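Local coordinates for ABC transporter substrate-binding protein (Bradyrhizobium japonicum, PDB 4I1D) that probably serves as the periplasmic solute-binding component of an ABC transporter, perhaps for polyamines, and holds D-malate in its pocket in this crystal, at residues Y105-F116 with D200-V209; T222-S230 with N294-Y303. All blocks are in the same frame, centred on the assembly; numbering follows the deposited sequence.

Contacts 1 and 2 share one mixed sheet and meet where strand 100-112 runs antiparallel to both strand 201-205 and strand 219-235. Their centres lie about 14 Å apart. A probable hydrogen bond from S106 OG to Q298 OE1, 2.6 Å, joins them, as does a backbone one between Q229 N and Y105 O at 2.8 Å. Contact 1 faces the D-malate pocket: W205 and R208 touch the ligand, and G187 of the same site lies about 4 Å from the side chain of W205. Contact 2 lies farther from the ligand site, the side chain of Y223 about 11 Å from that of R208, and carries the sheet on to strand 299-300.

Contact 1 of 2, residues Y105-F116 with D200-V209; sequences YSSVLAYSQKTF and DMEMAWNGRV. With MLT (D-malate), chain U; ACT (acetate ion), chain R.
Strands 105-112 and 201-205 run antiparallel, their axes 4.4 Å apart at closest approach, with V108-A204 and A110-E202 as hydrogen-bonded pairs and S112 N to D200 O adding one more bond. Beyond the bridges, N206 grips S106 twice: its backbone N gives to S106 O, and its OD1 takes S106 N at 3.0 Å, with the donor tilted 26° from the amide carbonyl plane. The other amide atom, N206 ND2, bonds to D266. Y105 turns its ring edge to the five-membered ring of W205, offset, with planes at 77°; a chi1 of 60° lays the two side chains alongside. W205 also approaches D-malate, CZ3 to C3 at 3.7 Å, while R208 holds one carboxylate with two bonds, NE to O5 at 3.0 Å and NH2 to O4 at 2.9 Å. R208 NH1 meets D37 of the second subunit in a salt bridge. T115 OG1 donates to D200 OD1 (2.7 Å) from above the carboxylate plane, and F116 CZ touches the methyl of M201. Helix 187-196 packs against A110 and E202, helix 124-128 against L109, M201 and M203, and strand 219-235 pairs with the other edge of strand 100-112.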
loop_
_atom_site.group_PDB
_atom_site.type_symbol
_atom_site.label_atom_id
_atom_site.label_comp_id
_atom_site.label_asym_id
_atom_site.label_seq_id
_atom_site.Cartn_x
_atom_site.Cartn_y
_atom_site.Cartn_z
ATOM N N TYR A 105 16.402 -29.387 -26.722
ATOM C CA TYR A 105 17.057 -28.102 -26.955
ATOM C C TYR A 105 18.133 -27.878 -25.913
ATOM O O TYR A 105 18.146 -28.549 -24.883
ATOM C CB TYR A 105 16.050 -26.957 -26.893
ATOM C CG TYR A 105 15.317 -26.801 -25.573
ATOM C CD1 TYR A 105 15.656 -25.796 -24.674
ATOM C CD2 TYR A 105 14.272 -27.641 -25.238
ATOM C CE1 TYR A 105 14.960 -25.635 -23.473
ATOM C CE2 TYR A 105 13.582 -27.495 -24.043
ATOM C CZ TYR A 105 13.925 -26.491 -23.168
ATOM O OH TYR A 105 13.219 -26.362 -21.992
ATOM N N SER A 106 19.021 -26.922 -26.169
ATOM C CA SER A 106 20.103 -26.632 -25.234
ATOM C C SER A 106 20.150 -25.168 -24.830
ATOM O O SER A 106 19.843 -24.281 -25.631
ATOM C CB SER A 106 21.449 -27.032 -25.834
ATOM O OG SER A 106 21.465 -28.405 -26.176
ATOM N N SER A 107 20.533 -24.929 -23.577
ATOM C CA SER A 107 20.980 -23.611 -23.156
ATOM C C SER A 107 22.484 -23.614 -23.360
ATOM O O SER A 107 23.166 -24.474 -22.834
ATOM C CB SER A 107 20.648 -23.359 -21.686
ATOM O OG SER A 107 19.243 -23.268 -21.499
ATOM N N VAL A 108 22.996 -22.669 -24.139
ATOM C CA VAL A 108 24.408 -22.682 -24.510
ATOM C C VAL A 108 25.114 -21.349 -24.256
ATOM O O VAL A 108 24.478 -20.295 -24.145
ATOM C CB VAL A 108 24.611 -23.089 -26.002
ATOM C CG1 VAL A 108 24.213 -24.545 -26.228
ATOM C CG2 VAL A 108 23.822 -22.164 -26.927
ATOM N N LEU A 109 26.435 -21.416 -24.146
ATOM C CA LEU A 109 27.276 -20.236 -24.176
ATOM C C LEU A 109 27.309 -19.697 -25.613
ATOM O O LEU A 109 27.888 -20.316 -26.513
ATOM C CB LEU A 109 28.689 -20.598 -23.698
ATOM C CG LEU A 109 29.768 -19.506 -23.697
ATOM C CD1 LEU A 109 29.253 -18.250 -23.039
ATOM C CD2 LEU A 109 31.071 -19.974 -23.016
ATOM N N ALA A 110 26.659 -18.557 -25.824
ATOM C CA ALA A 110 26.685 -17.863 -27.108
ATOM C C ALA A 110 27.602 -16.663 -26.979
ATOM O O ALA A 110 27.799 -16.131 -25.876
ATOM C CB ALA A 110 25.263 -17.416 -27.527
ATOM N N TYR A 111 28.170 -16.238 -28.101
ATOM C CA TYR A 111 29.185 -15.205 -28.076
ATOM C C TYR A 111 29.300 -14.526 -29.438
ATOM O O TYR A 111 29.007 -15.127 -30.460
ATOM C CB TYR A 111 30.531 -15.806 -27.665
ATOM C CG TYR A 111 31.039 -16.849 -28.636
ATOM C CD1 TYR A 111 30.774 -18.201 -28.439
ATOM C CD2 TYR A 111 31.769 -16.481 -29.758
ATOM C CE1 TYR A 111 31.232 -19.165 -29.332
ATOM C CE2 TYR A 111 32.226 -17.433 -30.665
ATOM C CZ TYR A 111 31.948 -18.772 -30.448
ATOM O OH TYR A 111 32.397 -19.716 -31.345
ATOM N N SER A 112 29.732 -13.268 -29.427
ATOM C CA SER A 112 29.952 -12.489 -30.637
ATOM C C SER A 112 31.284 -12.832 -31.322
ATOM O O SER A 112 32.345 -12.865 -30.682
ATOM C CB SER A 112 29.925 -11.000 -30.291
ATOM O OG SER A 112 30.559 -10.224 -31.291
ATOM N N GLN A 113 31.229 -13.075 -32.625
ATOM C CA GLN A 113 32.445 -13.337 -33.395
ATOM C C GLN A 113 33.213 -12.066 -33.700
ATOM O O GLN A 113 34.402 -12.128 -34.003
ATOM C CB GLN A 113 32.138 -14.076 -34.696
ATOM C CG GLN A 113 31.725 -15.525 -34.506
ATOM C CD GLN A 113 31.002 -16.071 -35.725
ATOM O OE1 GLN A 113 30.585 -15.309 -36.607
ATOM N NE2 GLN A 113 30.859 -17.392 -35.787
ATOM N N LYS A 114 32.544 -10.917 -33.631
ATOM C CA LYS A 114 33.236 -9.645 -33.795
ATOM C C LYS A 114 34.141 -9.414 -32.585
ATOM O O LYS A 114 35.281 -8.971 -32.718
ATOM C CB LYS A 114 32.254 -8.485 -33.975
ATOM C CG LYS A 114 31.835 -8.247 -35.427
ATOM C CD LYS A 114 30.810 -7.114 -35.556
ATOM C CE LYS A 114 30.194 -7.061 -36.963
ATOM N NZ LYS A 114 29.081 -6.061 -37.111
ATOM N N THR A 115 33.638 -9.750 -31.404
ATOM C CA THR A 115 34.416 -9.603 -30.184
ATOM C C THR A 115 35.446 -10.714 -30.057
ATOM O O THR A 115 36.554 -10.478 -29.601
ATOM C CB THR A 115 33.525 -9.605 -28.926
ATOM O OG1 THR A 115 32.421 -8.705 -29.115
ATOM C CG2 THR A 115 34.337 -9.170 -27.711
ATOM N N PHE A 116 35.083 -11.931 -30.454
ATOM C CA PHE A 116 36.008 -13.059 -30.340
ATOM C C PHE A 116 36.225 -13.736 -31.683
ATOM O O PHE A 116 35.647 -14.794 -31.969
ATOM C CB PHE A 116 35.518 -14.065 -29.306
ATOM C CG PHE A 116 35.242 -13.457 -27.963
ATOM C CD1 PHE A 116 36.283 -13.136 -27.107
ATOM C CD2 PHE A 116 33.939 -13.202 -27.557
ATOM C CE1 PHE A 116 36.032 -12.572 -25.868
ATOM C CE2 PHE A 116 33.675 -12.647 -26.317
ATOM C CZ PHE A 116 34.722 -12.327 -25.474
ATOM N N ASP A 200 28.449 -9.289 -25.433
ATOM C CA ASP A 200 29.458 -9.987 -26.210
ATOM C C ASP A 200 29.348 -11.490 -26.005
ATOM O O ASP A 200 29.837 -12.279 -26.816
ATOM C CB ASP A 200 30.859 -9.491 -25.824
ATOM C CG ASP A 200 31.017 -7.990 -26.038
ATOM O OD1 ASP A 200 30.966 -7.551 -27.209
ATOM O OD2 ASP A 200 31.177 -7.249 -25.042
HETATM N N MSE A 201 28.701 -11.877 -24.913
HETATM C CA MSE A 201 28.499 -13.280 -24.612
HETATM C C MSE A 201 27.322 -13.449 -23.656
HETATM O O MSE A 201 27.012 -12.557 -22.854
HETATM C CB MSE A 201 29.775 -13.883 -24.014
HETATM C CG MSE A 201 29.898 -13.736 -22.515
HETATM SE SE MSE A 201 31.702 -14.215 -21.893
HETATM C CE MSE A 201 32.657 -12.707 -22.690
ATOM N N GLU A 202 26.660 -14.595 -23.747
ATOM C CA GLU A 202 25.503 -14.848 -22.903
ATOM C C GLU A 202 25.138 -16.320 -22.936
ATOM O O GLU A 202 25.591 -17.068 -23.812
ATOM C CB GLU A 202 24.303 -14.018 -23.376
ATOM C CG GLU A 202 23.626 -14.573 -24.631
ATOM C CD GLU A 202 22.417 -13.760 -25.081
ATOM O OE1 GLU A 202 21.848 -12.996 -24.263
ATOM O OE2 GLU A 202 22.040 -13.883 -26.268
HETATM N N MSE A 203 24.331 -16.735 -21.968
HETATM C CA MSE A 203 23.632 -17.995 -22.096
HETATM C C MSE A 203 22.404 -17.704 -22.925
HETATM O O MSE A 203 21.802 -16.642 -22.791
HETATM C CB MSE A 203 23.197 -18.563 -20.754
HETATM C CG MSE A 203 22.375 -19.829 -20.938
HETATM SE SE MSE A 203 21.707 -20.618 -19.285
HETATM C CE MSE A 203 23.387 -20.781 -18.357
ATOM N N ALA A 204 22.038 -18.648 -23.779
ATOM C CA ALA A 204 20.876 -18.505 -24.645
ATOM C C ALA A 204 20.469 -19.879 -25.171
ATOM O O ALA A 204 21.284 -20.804 -25.230
ATOM C CB ALA A 204 21.210 -17.555 -25.824
ATOM N N TRP A 205 19.208 -20.009 -25.555
ATOM C CA TRP A 205 18.735 -21.225 -26.183
ATOM C C TRP A 205 19.341 -21.351 -27.579
ATOM O O TRP A 205 19.364 -20.386 -28.351
ATOM C CB TRP A 205 17.201 -21.229 -26.204
ATOM C CG TRP A 205 16.603 -21.315 -24.792
ATOM C CD1 TRP A 205 16.928 -22.226 -23.825
ATOM C CD2 TRP A 205 15.585 -20.478 -24.221
ATOM N NE1 TRP A 205 16.184 -22.006 -22.690
ATOM C CE2 TRP A 205 15.352 -20.941 -22.904
ATOM C CE3 TRP A 205 14.840 -19.392 -24.696
ATOM C CZ2 TRP A 205 14.418 -20.348 -22.054
ATOM C CZ3 TRP A 205 13.909 -18.802 -23.852
ATOM C CH2 TRP A 205 13.709 -19.281 -22.545
ATOM N N ASN A 206 19.844 -22.536 -27.908
ATOM C CA ASN A 206 20.616 -22.686 -29.134
ATOM C C ASN A 206 19.816 -22.280 -30.374
ATOM O O ASN A 206 20.377 -21.776 -31.343
ATOM C CB ASN A 206 21.145 -24.108 -29.276
ATOM C CG ASN A 206 20.053 -25.092 -29.635
ATOM O OD1 ASN A 206 19.297 -25.529 -28.774
ATOM N ND2 ASN A 206 19.958 -25.433 -30.914
ATOM N N GLY A 207 18.503 -22.482 -30.327
ATOM C CA GLY A 207 17.632 -22.137 -31.443
ATOM C C GLY A 207 17.555 -20.648 -31.735
ATOM O O GLY A 207 17.444 -20.246 -32.896
ATOM N N ARG A 208 17.619 -19.829 -30.683
ATOM C CA ARG A 208 17.603 -18.374 -30.829
ATOM C C ARG A 208 18.916 -17.875 -31.421
ATOM O O ARG A 208 18.932 -16.940 -32.216
ATOM C CB ARG A 208 17.349 -17.692 -29.483
ATOM C CG ARG A 208 15.876 -17.664 -29.051
ATOM C CD ARG A 208 15.058 -16.725 -29.946
ATOM N NE ARG A 208 13.660 -16.644 -29.536
ATOM C CZ ARG A 208 12.749 -15.905 -30.162
ATOM N NH1 ARG A 208 13.102 -15.178 -31.215
ATOM N NH2 ARG A 208 11.491 -15.888 -29.736
ATOM N N VAL A 209 20.018 -18.508 -31.041
ATOM C CA VAL A 209 21.314 -18.100 -31.559
ATOM C C VAL A 209 21.468 -18.465 -33.021
ATOM O O VAL A 209 21.859 -17.634 -33.833
ATOM C CB VAL A 209 22.472 -18.754 -30.794
ATOM C CG1 VAL A 209 23.807 -18.263 -31.354
ATOM C CG2 VAL A 209 22.352 -18.453 -29.321
HETATM C C1 MLT U . 10.066 -16.766 -23.735
HETATM O O1 MLT U . 8.824 -16.636 -23.692
HETATM O O2 MLT U . 10.696 -16.897 -22.660
HETATM C C2 MLT U . 10.790 -16.787 -25.055
HETATM O O3 MLT U . 10.225 -15.923 -26.028
HETATM C C3 MLT U . 10.748 -18.200 -25.596
HETATM C C4 MLT U . 11.254 -18.146 -27.012
HETATM O O4 MLT U . 10.453 -17.944 -27.950
HETATM O O5 MLT U . 12.473 -18.290 -27.268
HETATM C C ACT R . 27.421 -7.962 -33.446
HETATM O O ACT R . 28.163 -8.549 -32.619
HETATM O OXT ACT R . 26.704 -8.699 -34.170
HETATM C CH3 ACT R . 27.399 -6.461 -33.557
#

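Contact 2 of 2, residues T222-S230 with N294-Y303; sequences TYNQGILQS and NAAKQALMSY. With SO4 (sulfate ion), chain H; SO4 (sulfate ion), chain K.
Y223 lays its ring against two amides, meeting N294 CG with CD2 at 3.5 Å and Q298 NE2 with CD1 at 3.6 Å; the amide planes are inclined to the ring by 30° and 31°. Its hydroxyl bonds to Q287 O. The Q298 amide is fixed by NE2 bonding to N294 O from above the carbonyl plane, on the face opposite K297 N, and probably by OE1 to S106. A type II turn, Y223 to G226, then takes the chain round a corner, and Q225 N bonds to K297 O. Beyond it the segments pair in parallel, I227 beside A299 and L228 beside L300: G226 O receives A299 N at 2.8 Å, L228 N gives to A299 O, and L228 O receives M301 N. I227 CG2 presses on the terminal methyl of M301, whose chain bends at chi3 (-57°). L228 extends CD2 between A295 CB and L300 CD1, 4.0 Å and 3.9 Å away. At S230 the backbone N bonds to Y303 OH (2.9 Å), joining the strand to the start of helix 303-306. The short strand 299-300 thus flanks strand 219-235 in the sheet, while helix 146-153 covers I227 and M301, strand 100-112 adjoins Y223 and L228, and helix 64-72 packs on Y303.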
loop_
_atom_site.group_PDB
_atom_site.type_symbol
_atom_site.label_atom_id
_atom_site.label_comp_id
_atom_site.label_asym_id
_atom_site.label_seq_id
_atom_site.Cartn_x
_atom_site.Cartn_y
_atom_site.Cartn_z
ATOM N N THR A 222 28.815 -22.669 -28.574
ATOM C CA THR A 222 29.400 -23.993 -28.430
ATOM C C THR A 222 28.429 -24.876 -27.671
ATOM O O THR A 222 27.650 -24.385 -26.852
ATOM C CB THR A 222 30.727 -23.947 -27.648
ATOM O OG1 THR A 222 31.238 -25.278 -27.505
ATOM C CG2 THR A 222 30.505 -23.358 -26.263
ATOM N N TYR A 223 28.460 -26.174 -27.946
ATOM C CA TYR A 223 27.679 -27.109 -27.147
ATOM C C TYR A 223 28.470 -27.511 -25.896
ATOM O O TYR A 223 27.921 -28.088 -24.952
ATOM C CB TYR A 223 27.263 -28.339 -27.958
ATOM C CG TYR A 223 26.028 -28.132 -28.827
ATOM C CD1 TYR A 223 24.779 -27.888 -28.255
ATOM C CD2 TYR A 223 26.112 -28.205 -30.212
ATOM C CE1 TYR A 223 23.651 -27.697 -29.037
ATOM C CE2 TYR A 223 24.984 -28.024 -31.012
ATOM C CZ TYR A 223 23.762 -27.772 -30.421
ATOM O OH TYR A 223 22.656 -27.598 -31.220
ATOM N N ASN A 224 29.760 -27.194 -25.880
ATOM C CA ASN A 224 30.566 -27.559 -24.714
ATOM C C ASN A 224 29.974 -26.995 -23.425
ATOM O O ASN A 224 29.761 -25.790 -23.308
ATOM C CB ASN A 224 32.016 -27.121 -24.867
ATOM C CG ASN A 224 32.920 -27.768 -23.839
ATOM O OD1 ASN A 224 32.824 -28.972 -23.587
ATOM N ND2 ASN A 224 33.793 -26.974 -23.227
ATOM N N GLN A 225 29.697 -27.878 -22.473
ATOM C CA GLN A 225 29.101 -27.493 -21.192
ATOM C C GLN A 225 27.709 -26.898 -21.349
ATOM O O GLN A 225 27.213 -26.213 -20.450
ATOM C CB GLN A 225 30.003 -26.528 -20.411
ATOM C CG GLN A 225 31.343 -27.134 -19.993
ATOM C CD GLN A 225 31.905 -26.499 -18.729
ATOM O OE1 GLN A 225 31.729 -25.302 -18.488
ATOM N NE2 GLN A 225 32.566 -27.308 -17.904
ATOM N N GLY A 226 27.077 -27.157 -22.489
ATOM C CA GLY A 226 25.697 -26.746 -22.676
ATOM C C GLY A 226 24.815 -27.525 -21.724
ATOM O O GLY A 226 25.205 -28.590 -21.245
ATOM N N ILE A 227 23.639 -26.989 -21.422
ATOM C CA ILE A 227 22.656 -27.720 -20.634
ATOM C C ILE A 227 21.583 -28.311 -21.567
ATOM O O ILE A 227 20.793 -27.582 -22.182
ATOM C CB ILE A 227 22.006 -26.836 -19.556
ATOM C CG1 ILE A 227 23.062 -26.285 -18.596
ATOM C CG2 ILE A 227 20.968 -27.632 -18.789
ATOM C CD1 ILE A 227 23.811 -25.100 -19.142
ATOM N N LEU A 228 21.580 -29.637 -21.676
ATOM C CA LEU A 228 20.693 -30.339 -22.605
ATOM C C LEU A 228 19.334 -30.587 -21.958
ATOM O O LEU A 228 19.239 -31.217 -20.899
ATOM C CB LEU A 228 21.318 -31.660 -23.049
ATOM C CG LEU A 228 20.481 -32.491 -24.019
ATOM C CD1 LEU A 228 20.046 -31.659 -25.242
ATOM C CD2 LEU A 228 21.270 -33.708 -24.436
ATOM N N GLN A 229 18.289 -30.083 -22.601
ATOM C CA GLN A 229 16.950 -30.117 -22.033
ATOM C C GLN A 229 15.945 -30.632 -23.052
ATOM O O GLN A 229 16.300 -30.871 -24.206
ATOM C CB GLN A 229 16.558 -28.715 -21.579
ATOM C CG GLN A 229 17.496 -28.149 -20.518
ATOM C CD GLN A 229 17.463 -26.627 -20.481
ATOM O OE1 GLN A 229 18.425 -25.955 -20.882
ATOM N NE2 GLN A 229 16.354 -26.080 -20.015
ATOM N N SER A 230 14.691 -30.790 -22.631
ATOM C CA SER A 230 13.658 -31.290 -23.532
ATOM C C SER A 230 12.261 -30.839 -23.129
ATOM O O SER A 230 11.990 -30.580 -21.952
ATOM C CB SER A 230 13.680 -32.821 -23.543
ATOM O OG SER A 230 13.194 -33.328 -22.308
ATOM N N ASN A 294 27.407 -34.242 -29.537
ATOM C CA ASN A 294 27.111 -32.969 -28.885
ATOM C C ASN A 294 26.606 -33.184 -27.474
ATOM O O ASN A 294 26.950 -32.434 -26.564
ATOM C CB ASN A 294 26.105 -32.142 -29.686
ATOM C CG ASN A 294 26.709 -31.573 -30.952
ATOM O OD1 ASN A 294 27.907 -31.328 -31.007
ATOM N ND2 ASN A 294 25.888 -31.372 -31.979
ATOM N N ALA A 295 25.785 -34.215 -27.305
ATOM C CA ALA A 295 25.224 -34.560 -26.005
ATOM C C ALA A 295 26.329 -34.884 -25.003
ATOM O O ALA A 295 26.227 -34.543 -23.819
ATOM C CB ALA A 295 24.277 -35.744 -26.139
ATOM N N ALA A 296 27.382 -35.541 -25.487
ATOM C CA ALA A 296 28.483 -35.956 -24.628
ATOM C C ALA A 296 29.211 -34.768 -24.003
ATOM O O ALA A 296 29.828 -34.911 -22.957
ATOM C CB ALA A 296 29.468 -36.856 -25.397
ATOM N N LYS A 297 29.147 -33.601 -24.640
ATOM C CA LYS A 297 29.803 -32.398 -24.106
ATOM C C LYS A 297 28.920 -31.673 -23.092
ATOM O O LYS A 297 29.335 -30.676 -22.520
ATOM C CB LYS A 297 30.101 -31.392 -25.227
ATOM C CG LYS A 297 31.046 -31.854 -26.323
ATOM C CD LYS A 297 30.973 -30.884 -27.498
ATOM C CE LYS A 297 31.875 -31.299 -28.645
ATOM N NZ LYS A 297 32.934 -30.280 -28.882
ATOM N N GLN A 298 27.691 -32.138 -22.899
ATOM C CA GLN A 298 26.698 -31.338 -22.180
ATOM C C GLN A 298 26.240 -31.915 -20.851
ATOM O O GLN A 298 26.389 -33.107 -20.588
ATOM C CB GLN A 298 25.461 -31.131 -23.047
ATOM C CG GLN A 298 25.667 -30.188 -24.211
ATOM C CD GLN A 298 24.426 -30.090 -25.082
ATOM O OE1 GLN A 298 23.465 -29.392 -24.745
ATOM N NE2 GLN A 298 24.440 -30.801 -26.205
ATOM N N ALA A 299 25.665 -31.052 -20.021
ATOM C CA ALA A 299 24.965 -31.499 -18.832
ATOM C C ALA A 299 23.539 -31.884 -19.220
ATOM O O ALA A 299 22.798 -31.094 -19.816
ATOM C CB ALA A 299 24.952 -30.408 -17.788
ATOM N N LEU A 300 23.158 -33.110 -18.899
ATOM C CA LEU A 300 21.806 -33.541 -19.145
ATOM C C LEU A 300 20.943 -33.121 -17.961
ATOM O O LEU A 300 21.095 -33.642 -16.854
ATOM C CB LEU A 300 21.776 -35.060 -19.326
ATOM C CG LEU A 300 20.417 -35.642 -19.704
ATOM C CD1 LEU A 300 19.893 -35.044 -21.029
ATOM C CD2 LEU A 300 20.526 -37.155 -19.788
HETATM N N MSE A 301 20.047 -32.171 -18.181
HETATM C CA MSE A 301 19.193 -31.698 -17.093
HETATM C C MSE A 301 18.413 -32.836 -16.437
HETATM O O MSE A 301 17.791 -33.651 -17.123
HETATM C CB MSE A 301 18.222 -30.621 -17.570
HETATM C CG MSE A 301 17.207 -30.231 -16.490
HETATM SE SE MSE A 301 16.439 -28.460 -16.777
HETATM C CE MSE A 301 18.118 -27.469 -16.797
ATOM N N SER A 302 18.458 -32.888 -15.108
ATOM C CA SER A 302 17.659 -33.837 -14.329
ATOM C C SER A 302 16.319 -33.226 -13.919
ATOM O O SER A 302 16.238 -32.442 -12.964
ATOM C CB SER A 302 18.427 -34.287 -13.072
ATOM O OG SER A 302 17.636 -35.135 -12.254
ATOM N N TYR A 303 15.270 -33.582 -14.651
ATOM C CA TYR A 303 13.914 -33.166 -14.318
ATOM C C TYR A 303 13.407 -33.789 -13.022
ATOM O O TYR A 303 12.579 -33.200 -12.338
ATOM C CB TYR A 303 12.968 -33.436 -15.500
ATOM C CG TYR A 303 13.353 -32.556 -16.652
ATOM C CD1 TYR A 303 13.184 -31.176 -16.570
ATOM C CD2 TYR A 303 13.955 -33.082 -17.787
ATOM C CE1 TYR A 303 13.564 -30.347 -17.608
ATOM C CE2 TYR A 303 14.342 -32.266 -18.826
ATOM C CZ TYR A 303 14.144 -30.897 -18.737
ATOM O OH TYR A 303 14.528 -30.072 -19.779
HETATM S S SO4 H . 15.539 -37.154 -15.051
HETATM O O1 SO4 H . 15.938 -36.549 -16.322
HETATM O O2 SO4 H . 14.252 -37.824 -15.232
HETATM O O3 SO4 H . 16.558 -38.100 -14.594
HETATM O O4 SO4 H . 15.408 -36.113 -14.036
HETATM S S SO4 K . 33.405 -26.626 -29.689
HETATM O O1 SO4 K . 34.193 -27.034 -30.848
HETATM O O2 SO4 K . 31.977 -26.815 -29.970
HETATM O O3 SO4 K . 33.807 -27.422 -28.524
HETATM O O4 SO4 K . 33.660 -25.209 -29.447
#